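Long-range contacts in serine racemase (Enterococcus faecalis, PDB 4ECL), which belongs to the alanine racemase family, joining a TIM-barrel domain to a mainly beta C-terminal domain in an assembly of two chains: residues I282-G287 and G310-D315; E40-G45 and I356-L361; L33-K38 and S59-A64; A122-D127 and A155-H160. One frame throughout, in Å; residues are numbered along the deposited sequence.

Contact 1 of 4, residues I282-G287 and G310-D315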
loop_
_atom_site.group_PDB
_atom_site.type_symbol
_atom_site.label_atom_id
_atom_site.label_comp_id
_atom_site.label_asym_id
_atom_site.label_seq_id
_atom_site.Cartn_x
_atom_site.Cartn_y
_atom_site.Cartn_z
ATOM N N ILE A 282 -7.369 6.674 -10.572
ATOM C CA ILE A 282 -6.354 6.015 -9.771
ATOM C C ILE A 282 -5.687 7.039 -8.867
ATOM O O ILE A 282 -5.391 8.161 -9.291
ATOM C CB ILE A 282 -5.296 5.305 -10.629
ATOM C CG1 ILE A 282 -4.336 4.508 -9.743
ATOM C CG2 ILE A 282 -4.506 6.301 -11.472
ATOM C CD1 ILE A 282 -3.257 3.768 -10.574
ATOM N N GLY A 283 -5.477 6.661 -7.610
ATOM C CA GLY A 283 -4.866 7.561 -6.651
ATOM C C GLY A 283 -3.838 6.883 -5.765
ATOM O O GLY A 283 -3.391 5.762 -6.053
ATOM N N TYR A 284 -3.460 7.547 -4.673
ATOM C CA TYR A 284 -2.406 6.991 -3.825
ATOM C C TYR A 284 -2.863 5.750 -3.055
ATOM O O TYR A 284 -2.066 4.868 -2.788
ATOM C CB TYR A 284 -1.736 8.048 -2.939
ATOM C CG TYR A 284 -2.663 8.875 -2.064
ATOM C CD1 TYR A 284 -3.260 8.328 -0.931
ATOM C CD2 TYR A 284 -2.895 10.215 -2.343
ATOM C CE1 TYR A 284 -4.092 9.089 -0.120
ATOM C CE2 TYR A 284 -3.724 10.988 -1.536
ATOM C CZ TYR A 284 -4.319 10.419 -0.429
ATOM O OH TYR A 284 -5.140 11.175 0.362
ATOM N N ALA A 285 -4.155 5.643 -2.755
ATOM C CA ALA A 285 -4.661 4.421 -2.122
ATOM C C ALA A 285 -4.485 3.201 -3.020
ATOM O O ALA A 285 -4.477 2.068 -2.548
ATOM C CB ALA A 285 -6.108 4.570 -1.721
ATOM N N ASP A 286 -4.328 3.429 -4.317
ATOM C CA ASP A 286 -4.089 2.329 -5.245
ATOM C C ASP A 286 -2.594 2.036 -5.316
ATOM O O ASP A 286 -2.158 1.164 -6.059
ATOM C CB ASP A 286 -4.636 2.655 -6.642
ATOM C CG ASP A 286 -6.133 2.842 -6.652
ATOM O OD1 ASP A 286 -6.864 1.826 -6.585
ATOM O OD2 ASP A 286 -6.582 4.007 -6.750
ATOM N N GLY A 287 -1.806 2.771 -4.537
ATOM C CA GLY A 287 -0.374 2.545 -4.493
ATOM C C GLY A 287 0.412 3.369 -5.483
ATOM O O GLY A 287 1.591 3.122 -5.711
ATOM N N GLY A 310 -1.451 19.019 -10.680
ATOM C CA GLY A 310 -1.985 19.160 -9.338
ATOM C C GLY A 310 -1.578 18.006 -8.440
ATOM O O GLY A 310 -0.766 17.158 -8.825
ATOM N N LYS A 311 -2.150 17.965 -7.242
ATOM C CA LYS A 311 -1.838 16.908 -6.285
ATOM C C LYS A 311 -2.553 15.617 -6.665
ATOM O O LYS A 311 -3.633 15.645 -7.279
ATOM C CB LYS A 311 -2.248 17.326 -4.875
ATOM C CG LYS A 311 -1.816 18.734 -4.497
ATOM C CD LYS A 311 -0.295 18.864 -4.504
ATOM C CE LYS A 311 0.351 18.093 -3.351
ATOM N NZ LYS A 311 1.834 18.295 -3.271
ATOM N N ILE A 312 -1.938 14.492 -6.318
ATOM C CA ILE A 312 -2.553 13.188 -6.501
ATOM C C ILE A 312 -3.498 12.918 -5.342
ATOM O O ILE A 312 -3.133 13.096 -4.192
ATOM C CB ILE A 312 -1.495 12.078 -6.580
ATOM C CG1 ILE A 312 -0.589 12.310 -7.793
ATOM C CG2 ILE A 312 -2.166 10.712 -6.653
ATOM C CD1 ILE A 312 0.493 11.258 -7.980
ATOM N N CYS A 313 -4.724 12.512 -5.637
ATOM C CA CYS A 313 -5.682 12.275 -4.569
ATOM C C CYS A 313 -5.697 10.815 -4.174
ATOM O O CYS A 313 -4.928 10.013 -4.684
ATOM C CB CYS A 313 -7.089 12.739 -4.972
ATOM S SG CYS A 313 -7.132 14.489 -5.369
HETATM N N MSE A 314 -6.575 10.483 -3.243
HETATM C CA MSE A 314 -6.638 9.137 -2.708
HETATM C C MSE A 314 -7.116 8.141 -3.754
HETATM O O MSE A 314 -6.618 7.014 -3.810
HETATM C CB MSE A 314 -7.531 9.113 -1.470
HETATM C CG MSE A 314 -7.803 7.742 -0.916
HETATM SE SE MSE A 314 -8.405 7.937 0.906
HETATM C CE MSE A 314 -9.443 6.402 1.061
ATOM N N ASP A 315 -8.063 8.557 -4.592
ATOM C CA ASP A 315 -8.610 7.653 -5.606
ATOM C C ASP A 315 -8.599 8.169 -7.049
ATOM O O ASP A 315 -9.135 7.505 -7.938
ATOM C CB ASP A 315 -10.039 7.255 -5.239
ATOM C CG ASP A 315 -10.276 7.269 -3.746
ATOM O OD1 ASP A 315 -9.824 6.319 -3.059
ATOM O OD2 ASP A 315 -10.913 8.236 -3.268
#

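Contact 2 of 4, residues E40-G45 and I356-L361. With SO4 (sulfate ion), chain G.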
loop_
_atom_site.group_PDB
_atom_site.type_symbol
_atom_site.label_atom_id
_atom_site.label_comp_id
_atom_site.label_asym_id
_atom_site.label_seq_id
_atom_site.Cartn_x
_atom_site.Cartn_y
_atom_site.Cartn_z
ATOM N N GLU A 40 2.603 -10.316 -2.315
ATOM C CA GLU A 40 1.846 -10.442 -3.545
ATOM C C GLU A 40 2.756 -10.513 -4.762
ATOM O O GLU A 40 2.481 -9.869 -5.782
ATOM C CB GLU A 40 0.865 -9.281 -3.695
ATOM C CG GLU A 40 -0.333 -9.411 -2.786
ATOM C CD GLU A 40 -1.171 -10.621 -3.135
ATOM O OE1 GLU A 40 -1.197 -11.008 -4.329
ATOM O OE2 GLU A 40 -1.791 -11.192 -2.213
ATOM N N ALA A 41 3.834 -11.288 -4.631
ATOM C CA ALA A 41 4.855 -11.416 -5.671
ATOM C C ALA A 41 5.334 -10.041 -6.110
ATOM O O ALA A 41 5.217 -9.672 -7.287
ATOM C CB ALA A 41 4.334 -12.215 -6.861
ATOM N N TYR A 42 5.839 -9.279 -5.141
ATOM C CA TYR A 42 6.314 -7.923 -5.376
ATOM C C TYR A 42 5.255 -7.105 -6.102
ATOM O O TYR A 42 5.572 -6.315 -7.004
ATOM C CB TYR A 42 7.605 -7.933 -6.182
ATOM C CG TYR A 42 8.846 -8.339 -5.413
ATOM C CD1 TYR A 42 8.862 -9.473 -4.610
ATOM C CD2 TYR A 42 10.017 -7.606 -5.529
ATOM C CE1 TYR A 42 10.015 -9.851 -3.907
ATOM C CE2 TYR A 42 11.181 -7.980 -4.848
ATOM C CZ TYR A 42 11.172 -9.098 -4.032
ATOM O OH TYR A 42 12.325 -9.457 -3.364
ATOM N N GLY A 43 3.997 -7.331 -5.727
ATOM C CA GLY A 43 2.877 -6.559 -6.243
ATOM C C GLY A 43 2.280 -7.091 -7.537
ATOM O O GLY A 43 1.259 -6.598 -7.997
ATOM N N HIS A 44 2.903 -8.113 -8.110
ATOM C CA HIS A 44 2.488 -8.645 -9.403
ATOM C C HIS A 44 1.260 -9.538 -9.300
ATOM O O HIS A 44 0.675 -9.924 -10.311
ATOM C CB HIS A 44 3.638 -9.438 -10.033
ATOM C CG HIS A 44 4.776 -8.579 -10.479
ATOM N ND1 HIS A 44 5.574 -7.887 -9.596
ATOM C CD2 HIS A 44 5.241 -8.287 -11.717
ATOM C CE1 HIS A 44 6.480 -7.202 -10.269
ATOM N NE2 HIS A 44 6.301 -7.427 -11.556
ATOM N N GLY A 45 0.870 -9.875 -8.080
ATOM C CA GLY A 45 -0.209 -10.825 -7.880
ATOM C C GLY A 45 0.345 -12.207 -7.599
ATOM O O GLY A 45 0.847 -12.877 -8.494
ATOM N N ILE A 356 12.493 3.056 -4.361
ATOM C CA ILE A 356 13.161 2.009 -5.097
ATOM C C ILE A 356 12.102 1.076 -5.616
ATOM O O ILE A 356 11.009 0.998 -5.064
ATOM C CB ILE A 356 14.126 1.180 -4.216
ATOM C CG1 ILE A 356 13.405 0.674 -2.968
ATOM C CG2 ILE A 356 15.368 1.977 -3.854
ATOM C CD1 ILE A 356 14.105 -0.501 -2.323
ATOM N N THR A 357 12.451 0.349 -6.665
ATOM C CA THR A 357 11.516 -0.521 -7.352
ATOM C C THR A 357 10.796 -1.463 -6.408
ATOM O O THR A 357 9.591 -1.660 -6.525
ATOM C CB THR A 357 12.259 -1.350 -8.409
ATOM O OG1 THR A 357 12.579 -0.506 -9.522
ATOM C CG2 THR A 357 11.393 -2.495 -8.887
ATOM N N ASN A 358 11.548 -2.027 -5.461
ATOM C CA ASN A 358 11.025 -3.030 -4.542
ATOM C C ASN A 358 9.830 -2.456 -3.792
ATOM O O ASN A 358 8.815 -3.123 -3.604
ATOM C CB ASN A 358 12.110 -3.487 -3.533
ATOM C CG ASN A 358 13.365 -4.049 -4.207
ATOM O OD1 ASN A 358 13.836 -5.143 -3.858
ATOM N ND2 ASN A 358 13.922 -3.301 -5.164
ATOM N N GLU A 359 9.961 -1.208 -3.366
ATOM C CA GLU A 359 8.910 -0.575 -2.569
ATOM C C GLU A 359 7.725 -0.137 -3.437
ATOM O O GLU A 359 6.565 -0.331 -3.062
ATOM C CB GLU A 359 9.458 0.619 -1.775
ATOM C CG GLU A 359 8.370 1.367 -1.002
ATOM C CD GLU A 359 8.836 2.677 -0.387
ATOM O OE1 GLU A 359 9.898 3.206 -0.787
ATOM O OE2 GLU A 359 8.119 3.184 0.500
ATOM N N LEU A 360 8.017 0.450 -4.595
ATOM C CA LEU A 360 6.961 0.893 -5.507
ATOM C C LEU A 360 6.059 -0.277 -5.876
ATOM O O LEU A 360 4.838 -0.184 -5.794
ATOM C CB LEU A 360 7.563 1.491 -6.778
ATOM C CG LEU A 360 6.552 1.976 -7.828
ATOM C CD1 LEU A 360 5.782 3.198 -7.317
ATOM C CD2 LEU A 360 7.239 2.272 -9.168
ATOM N N LEU A 361 6.680 -1.394 -6.227
ATOM C CA LEU A 361 5.958 -2.551 -6.734
ATOM C C LEU A 361 5.262 -3.350 -5.656
ATOM O O LEU A 361 4.095 -3.713 -5.811
ATOM C CB LEU A 361 6.893 -3.465 -7.532
ATOM C CG LEU A 361 7.433 -2.907 -8.851
ATOM C CD1 LEU A 361 7.946 -4.041 -9.722
ATOM C CD2 LEU A 361 6.388 -2.087 -9.601
HETATM S S SO4 G . 15.895 -9.417 -4.519
HETATM O O1 SO4 G . 15.691 -10.027 -3.200
HETATM O O2 SO4 G . 16.207 -10.467 -5.490
HETATM O O3 SO4 G . 14.660 -8.733 -4.895
HETATM O O4 SO4 G . 16.977 -8.442 -4.445
#

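Contact 3 of 4, residues L33-K38 and S59-A64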
loop_
_atom_site.group_PDB
_atom_site.type_symbol
_atom_site.label_atom_id
_atom_site.label_comp_id
_atom_site.label_asym_id
_atom_site.label_seq_id
_atom_site.Cartn_x
_atom_site.Cartn_y
_atom_site.Cartn_z
ATOM N N LEU A 33 16.410 -22.313 -9.279
ATOM C CA LEU A 33 15.806 -21.001 -9.128
ATOM C C LEU A 33 14.791 -21.034 -7.984
ATOM O O LEU A 33 13.842 -21.823 -8.008
ATOM C CB LEU A 33 15.153 -20.571 -10.457
ATOM C CG LEU A 33 14.705 -19.116 -10.573
ATOM C CD1 LEU A 33 14.665 -18.668 -12.042
ATOM C CD2 LEU A 33 13.336 -18.908 -9.912
HETATM N N MSE A 34 15.007 -20.199 -6.967
HETATM C CA MSE A 34 14.004 -20.045 -5.907
HETATM C C MSE A 34 13.274 -18.722 -6.095
HETATM O O MSE A 34 13.823 -17.642 -5.833
HETATM C CB MSE A 34 14.619 -20.115 -4.503
HETATM C CG MSE A 34 13.560 -20.076 -3.408
HETATM SE SE MSE A 34 14.260 -20.189 -1.595
HETATM C CE MSE A 34 14.497 -22.126 -1.458
ATOM N N ALA A 35 12.036 -18.808 -6.565
ATOM C CA ALA A 35 11.311 -17.617 -6.929
ATOM C C ALA A 35 10.773 -16.973 -5.656
ATOM O O ALA A 35 10.027 -17.593 -4.896
ATOM C CB ALA A 35 10.187 -17.965 -7.888
ATOM N N VAL A 36 11.173 -15.732 -5.421
ATOM C CA VAL A 36 10.728 -15.010 -4.245
ATOM C C VAL A 36 9.384 -14.343 -4.554
ATOM O O VAL A 36 9.328 -13.382 -5.338
ATOM C CB VAL A 36 11.760 -13.948 -3.867
ATOM C CG1 VAL A 36 11.286 -13.157 -2.646
ATOM C CG2 VAL A 36 13.111 -14.611 -3.600
ATOM N N VAL A 37 8.301 -14.854 -3.966
ATOM C CA VAL A 37 6.960 -14.378 -4.326
ATOM C C VAL A 37 6.223 -13.692 -3.165
ATOM O O VAL A 37 4.999 -13.575 -3.174
ATOM C CB VAL A 37 6.095 -15.519 -4.921
ATOM C CG1 VAL A 37 6.651 -15.948 -6.284
ATOM C CG2 VAL A 37 6.028 -16.720 -3.979
ATOM N N LYS A 38 6.984 -13.245 -2.170
ATOM C CA LYS A 38 6.429 -12.540 -1.018
ATOM C C LYS A 38 5.827 -11.194 -1.434
ATOM O O LYS A 38 6.133 -10.686 -2.513
ATOM C CB LYS A 38 7.518 -12.309 0.025
ATOM C CG LYS A 38 8.719 -11.588 -0.510
ATOM C CD LYS A 38 9.820 -11.453 0.527
ATOM C CE LYS A 38 10.911 -10.528 0.020
ATOM N NZ LYS A 38 11.956 -10.246 1.038
ATOM N N SER A 59 10.276 -24.948 -9.365
ATOM C CA SER A 59 9.898 -25.922 -8.346
ATOM C C SER A 59 10.348 -25.550 -6.927
ATOM O O SER A 59 10.501 -26.417 -6.066
ATOM C CB SER A 59 10.442 -27.294 -8.732
ATOM O OG SER A 59 11.742 -27.160 -9.277
ATOM N N SER A 60 10.549 -24.257 -6.696
ATOM C CA SER A 60 10.957 -23.746 -5.390
ATOM C C SER A 60 10.528 -22.287 -5.196
ATOM O O SER A 60 10.809 -21.431 -6.042
ATOM C CB SER A 60 12.474 -23.875 -5.243
ATOM O OG SER A 60 12.880 -23.686 -3.903
ATOM N N PHE A 61 9.857 -22.007 -4.078
ATOM C CA PHE A 61 9.336 -20.661 -3.788
ATOM C C PHE A 61 9.705 -20.187 -2.376
ATOM O O PHE A 61 9.810 -20.991 -1.447
ATOM C CB PHE A 61 7.804 -20.615 -3.975
ATOM C CG PHE A 61 7.370 -20.983 -5.362
ATOM C CD1 PHE A 61 7.337 -20.031 -6.362
ATOM C CD2 PHE A 61 7.064 -22.296 -5.678
ATOM C CE1 PHE A 61 6.984 -20.379 -7.652
ATOM C CE2 PHE A 61 6.711 -22.655 -6.962
ATOM C CZ PHE A 61 6.666 -21.694 -7.952
ATOM N N ALA A 62 9.902 -18.877 -2.238
ATOM C CA ALA A 62 10.154 -18.241 -0.947
ATOM C C ALA A 62 9.048 -17.222 -0.655
ATOM O O ALA A 62 8.670 -16.446 -1.535
ATOM C CB ALA A 62 11.495 -17.548 -0.969
ATOM N N VAL A 63 8.534 -17.223 0.575
ATOM C CA VAL A 63 7.549 -16.232 0.999
ATOM C C VAL A 63 8.023 -15.613 2.296
ATOM O O VAL A 63 8.940 -16.133 2.930
ATOM C CB VAL A 63 6.185 -16.869 1.258
ATOM C CG1 VAL A 63 5.501 -17.202 -0.056
ATOM C CG2 VAL A 63 6.347 -18.111 2.109
ATOM N N ALA A 64 7.410 -14.508 2.702
ATOM C CA ALA A 64 7.830 -13.854 3.942
ATOM C C ALA A 64 7.204 -14.477 5.183
ATOM O O ALA A 64 7.800 -14.456 6.262
ATOM C CB ALA A 64 7.514 -12.357 3.901
HETATM O O HOH W 1 13.108 -23.975 -9.495
#

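Contact 4 of 4, residues A122-D127 and A155-H160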
loop_
_atom_site.group_PDB
_atom_site.type_symbol
_atom_site.label_atom_id
_atom_site.label_comp_id
_atom_site.label_asym_id
_atom_site.label_seq_id
_atom_site.Cartn_x
_atom_site.Cartn_y
_atom_site.Cartn_z
ATOM N N ALA A 122 13.194 -27.512 7.589
ATOM C CA ALA A 122 13.726 -26.190 7.886
ATOM C C ALA A 122 14.983 -25.839 7.123
ATOM O O ALA A 122 15.691 -26.718 6.637
ATOM C CB ALA A 122 13.995 -26.075 9.393
ATOM N N HIS A 123 15.257 -24.545 7.022
ATOM C CA HIS A 123 16.568 -24.074 6.583
ATOM C C HIS A 123 17.091 -23.194 7.696
ATOM O O HIS A 123 16.370 -22.312 8.182
ATOM C CB HIS A 123 16.495 -23.239 5.304
ATOM C CG HIS A 123 16.228 -24.032 4.069
ATOM N ND1 HIS A 123 16.575 -23.581 2.812
ATOM C CD2 HIS A 123 15.640 -25.238 3.887
ATOM C CE1 HIS A 123 16.215 -24.477 1.911
ATOM N NE2 HIS A 123 15.644 -25.492 2.537
ATOM N N ILE A 124 18.334 -23.426 8.114
ATOM C CA ILE A 124 18.903 -22.581 9.156
ATOM C C ILE A 124 19.506 -21.333 8.522
ATOM O O ILE A 124 20.161 -21.406 7.485
ATOM C CB ILE A 124 19.937 -23.333 10.039
ATOM C CG1 ILE A 124 20.557 -22.382 11.062
ATOM C CG2 ILE A 124 21.018 -23.967 9.178
ATOM C CD1 ILE A 124 21.329 -23.115 12.205
ATOM N N LYS A 125 19.255 -20.184 9.133
ATOM C CA LYS A 125 19.787 -18.941 8.616
ATOM C C LYS A 125 21.019 -18.549 9.396
ATOM O O LYS A 125 21.054 -18.659 10.623
ATOM C CB LYS A 125 18.733 -17.814 8.675
ATOM C CG LYS A 125 19.225 -16.512 8.043
ATOM C CD LYS A 125 18.104 -15.570 7.633
ATOM C CE LYS A 125 18.661 -14.426 6.775
ATOM N NZ LYS A 125 17.602 -13.550 6.191
ATOM N N ILE A 126 22.041 -18.088 8.696
ATOM C CA ILE A 126 23.247 -17.652 9.385
ATOM C C ILE A 126 23.396 -16.157 9.205
ATOM O O ILE A 126 23.359 -15.663 8.086
ATOM C CB ILE A 126 24.512 -18.322 8.805
ATOM C CG1 ILE A 126 24.339 -19.841 8.696
ATOM C CG2 ILE A 126 25.729 -17.989 9.663
ATOM C CD1 ILE A 126 24.337 -20.552 10.043
ATOM N N ASP A 127 23.565 -15.428 10.295
ATOM C CA ASP A 127 23.813 -13.999 10.172
ATOM C C ASP A 127 25.285 -13.804 9.858
ATOM O O ASP A 127 26.148 -14.159 10.670
ATOM C CB ASP A 127 23.430 -13.260 11.465
ATOM C CG ASP A 127 23.955 -11.824 11.504
ATOM O OD1 ASP A 127 24.235 -11.248 10.428
ATOM O OD2 ASP A 127 24.086 -11.262 12.618
ATOM N N ALA A 155 17.179 -28.882 6.015
ATOM C CA ALA A 155 17.325 -29.231 4.603
ATOM C C ALA A 155 18.142 -28.180 3.854
ATOM O O ALA A 155 18.461 -28.339 2.677
ATOM C CB ALA A 155 15.942 -29.406 3.955
ATOM N N GLY A 156 18.478 -27.100 4.547
ATOM C CA GLY A 156 19.308 -26.075 3.960
ATOM C C GLY A 156 19.901 -25.124 4.968
ATOM O O GLY A 156 19.533 -25.111 6.146
ATOM N N ILE A 157 20.840 -24.320 4.502
ATOM C CA ILE A 157 21.492 -23.339 5.345
ATOM C C ILE A 157 21.788 -22.147 4.450
ATOM O O ILE A 157 22.209 -22.317 3.310
ATOM C CB ILE A 157 22.776 -23.915 5.996
ATOM C CG1 ILE A 157 23.615 -22.810 6.621
ATOM C CG2 ILE A 157 23.595 -24.682 4.996
ATOM C CD1 ILE A 157 24.636 -23.342 7.599
ATOM N N PHE A 158 21.537 -20.942 4.941
ATOM C CA PHE A 158 21.638 -19.785 4.071
ATOM C C PHE A 158 21.982 -18.499 4.785
ATOM O O PHE A 158 21.926 -18.434 6.014
ATOM C CB PHE A 158 20.356 -19.628 3.234
ATOM C CG PHE A 158 19.149 -19.094 3.988
ATOM C CD1 PHE A 158 18.368 -19.931 4.777
ATOM C CD2 PHE A 158 18.755 -17.774 3.835
ATOM C CE1 PHE A 158 17.249 -19.449 5.433
ATOM C CE2 PHE A 158 17.629 -17.279 4.484
ATOM C CZ PHE A 158 16.872 -18.111 5.280
ATOM N N THR A 159 22.349 -17.488 3.997
ATOM C CA THR A 159 22.579 -16.142 4.507
ATOM C C THR A 159 22.160 -15.088 3.474
ATOM O O THR A 159 21.890 -15.418 2.322
ATOM C CB THR A 159 24.055 -15.946 4.943
ATOM O OG1 THR A 159 24.182 -14.749 5.736
ATOM C CG2 THR A 159 24.981 -15.894 3.729
ATOM N N HIS A 160 22.075 -13.829 3.895
ATOM C CA HIS A 160 21.744 -12.735 2.992
ATOM C C HIS A 160 22.917 -11.775 2.901
ATOM O O HIS A 160 23.501 -11.409 3.923
ATOM C CB HIS A 160 20.514 -11.966 3.493
ATOM C CG HIS A 160 19.220 -12.427 2.895
ATOM N ND1 HIS A 160 18.504 -13.493 3.398
ATOM C CD2 HIS A 160 18.514 -11.967 1.834
ATOM C CE1 HIS A 160 17.410 -13.668 2.676
ATOM N NE2 HIS A 160 17.394 -12.756 1.719
HETATM O O HOH W 2 23.681 -11.722 7.290
#

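Contact 1 of 4, residues I282-G287 and G310-D315
Two consecutive backbone amides of the short 3-10 turn 284-286 grip the other loop: Y284 N donates to C313 O at 2.9 Å, and A285 N donates to M314 O at 3.0 Å. Both donors lie in the plane of the carbonyl they reach. D286 folds back on its own turn, its OD2 taking G283 N through the anti lone pair at 3.0 Å. The same oxygen forms salt bridges with R6 and R367. Because R367 also pairs with D315 OD1, it probably offsets the repulsion between the two carboxylates.

Packing spreads out from Y284. The CA of M314, a selenomethionine, sits over the middle of the tyrosine ring, 3.5 Å from its centroid in a CH-pi contact, while I312 O meets the ring edge near CD2 at 3.4 Å. M314 CG is anti to its backbone N (chi1 173°), which carries the chain past the ring to A285, with CG 3.7 Å from A285 CB. G283, without a side chain, lets its CA lie against C313 O at 3.1 Å. Y284 also touches N358 of the second subunit, and M314 touches K38 of the second subunit. The arrangement is that of two loops of one C-terminal domain, each between beta strands, packed together and facing the second subunit, as in other alanine racemase-type dimers.

Contact 2 of 4, residues E40-G45 and I356-L361
H44 and L361 meet obliquely, the leucine's CD1 coming to 3.5 Å from the imidazole CE1. The histidine is placed by its first torsion (chi1 -70°), which sets CG beside the backbone N and turns the ring back over its own chain. There ND1 donates weakly to both A41 O and Y42 O, and the shared, bent bonds probably help limit the ring's rotation. Y225 stacks on the same imidazole.

With CG beside the backbone N (chi1 -67°), L361 sends CD1 to the imidazole while its CB presses on Y42 O at 3.2 Å. Its own carbonyl oxygen receives a CA-H...O contact from G43 CA at 3.1 Å. So close an approach suits a residue with no side chain: G43 ends a run of positive phi angles from E40 onward, a left-handed helical turn.

Farther along, Y42 and N358 lie side by side and point the same way, ring and amide planes 51° apart, with Y42 CE2 4.0 Å from N358 OD1. The tyrosine reaches beyond the amide, and its OH donates to O3 of the sulfate ion at 2.9 Å. N358 ND2 is held instead by S229.

No hydrogen bond crosses between the segments; contact rests on carbon against carbon and carbon against backbone or amide oxygen. The donors to the sulfate include Y42 OH, S204 OG and the backbone N atoms of G221 and V222, none of them charged. Though probably from the crystallisation liquor, it is consistent with a pocket suited to an anion.

Contact 3 of 4, residues L33-K38 and S59-A64
The methyl of A62 is a small bump beneath the selenium of M34, a selenomethionine, with CB 3.9 Å from SE. M34 runs extended to SE and then bends (chi3 -82°), wrapping CE round to S60 OG at 3.3 Å; that hydroxyl is bonded to E80. V36 and A62 share this side of the sheet, and M34 and V36 both touch R219 there.

On the reverse side the F61 ring fills the hollow beside A35 and V37: its CD1 lies 3.8 Å from A35 CB and 4.1 Å from V37 CG1. The other valine branch, CG2, rests on V63 CG1 at 4.0 Å. Helix 46-55 covers A35, V37 and F61 with T50 and L53. Past the bonded backbones K38 CB nestles against A64 CB at 3.9 Å, while NZ leaves to form a salt bridge with D315 of the second subunit.

Between the two layers the backbones are sewn together by A35 N to S60 O, A62 N to A35 O and V37 N to A62 O. Next to the A35-S60 bond, one water links L33 O to S59 N. Parallel neighbours joined through helix 46-55 make a beta-alpha-beta crossover, the repeating unit of the TIM barrel.

Contact 4 of 4, residues A122-D127 and A155-H160
A122-D127 and A155-H160 bring together two neighbouring parallel strands of the TIM barrel, bonded from A122 and A155 through to I126 and T159. Four backbone hydrogen bonds join them: A155 N to A122 O, I124 N to G156 O, F158 N to I124 O, and I126 N to F158 O.

CH-pi contacts occupy the side that carries H123, K125 and F158. The H123 ring lies flat over G156, whose CA is 3.7 Å from the ring centroid and only 10° off its normal; with no side chain on G156, the imidazole can settle directly on its CA. H123 ND1 is hydrogen-bonded to H200 NE2, which steadies the ring. K125 CB stands over the F158 ring toward its rim, 4.2 Å from the centroid. The lysine is extended and slants across the phenyl, CD passing 3.6 Å from F158 CE2, until NZ arrives 2.9 Å from H160 ND1. H200 stacks on F158, and R219 touches both F158 and H160.

Apolar packing fills the other side, facing the helices. I124 and I157 run alongside each other, CG2 of I124 3.6 Å from CB of I157. I126 slants over the end of I157, its CG1 3.7 Å from I157 CD1. F182 and L186 of helix 169-191 and I143 of helix 140-146 lie against these isoleucines.

Beyond the last backbone bond, I126 N to F158 O, the side chain of T159 adds another: OG1 is anti to its backbone N (chi1 -166°) and donates to I126 O at 2.7 Å, nearly along the C=O axis.

Overall arrangement
All four contacts are buried, but their settings differ. Contacts 3 and 4 belong to the same barrel sheet, with centres about 14 Å apart, and share parallel backbone bonds and apolar packing toward the helices; the inner side is mostly apolar in contact 3 but carries histidines and a lysine in contact 4. Contact 2 touches contact 3 through Y42 and V36 and ties the first domain to the second without any direct hydrogen bond. Contact 1, in the C-terminal domain, relies on loop amides and arginine-paired carboxylates. Contacts 1, 2 and 3 all pack on the second subunit: K38 of contact 3 forms a salt bridge with its D315, while the reciprocal pair is long and weak. Contact 4 barely reaches it.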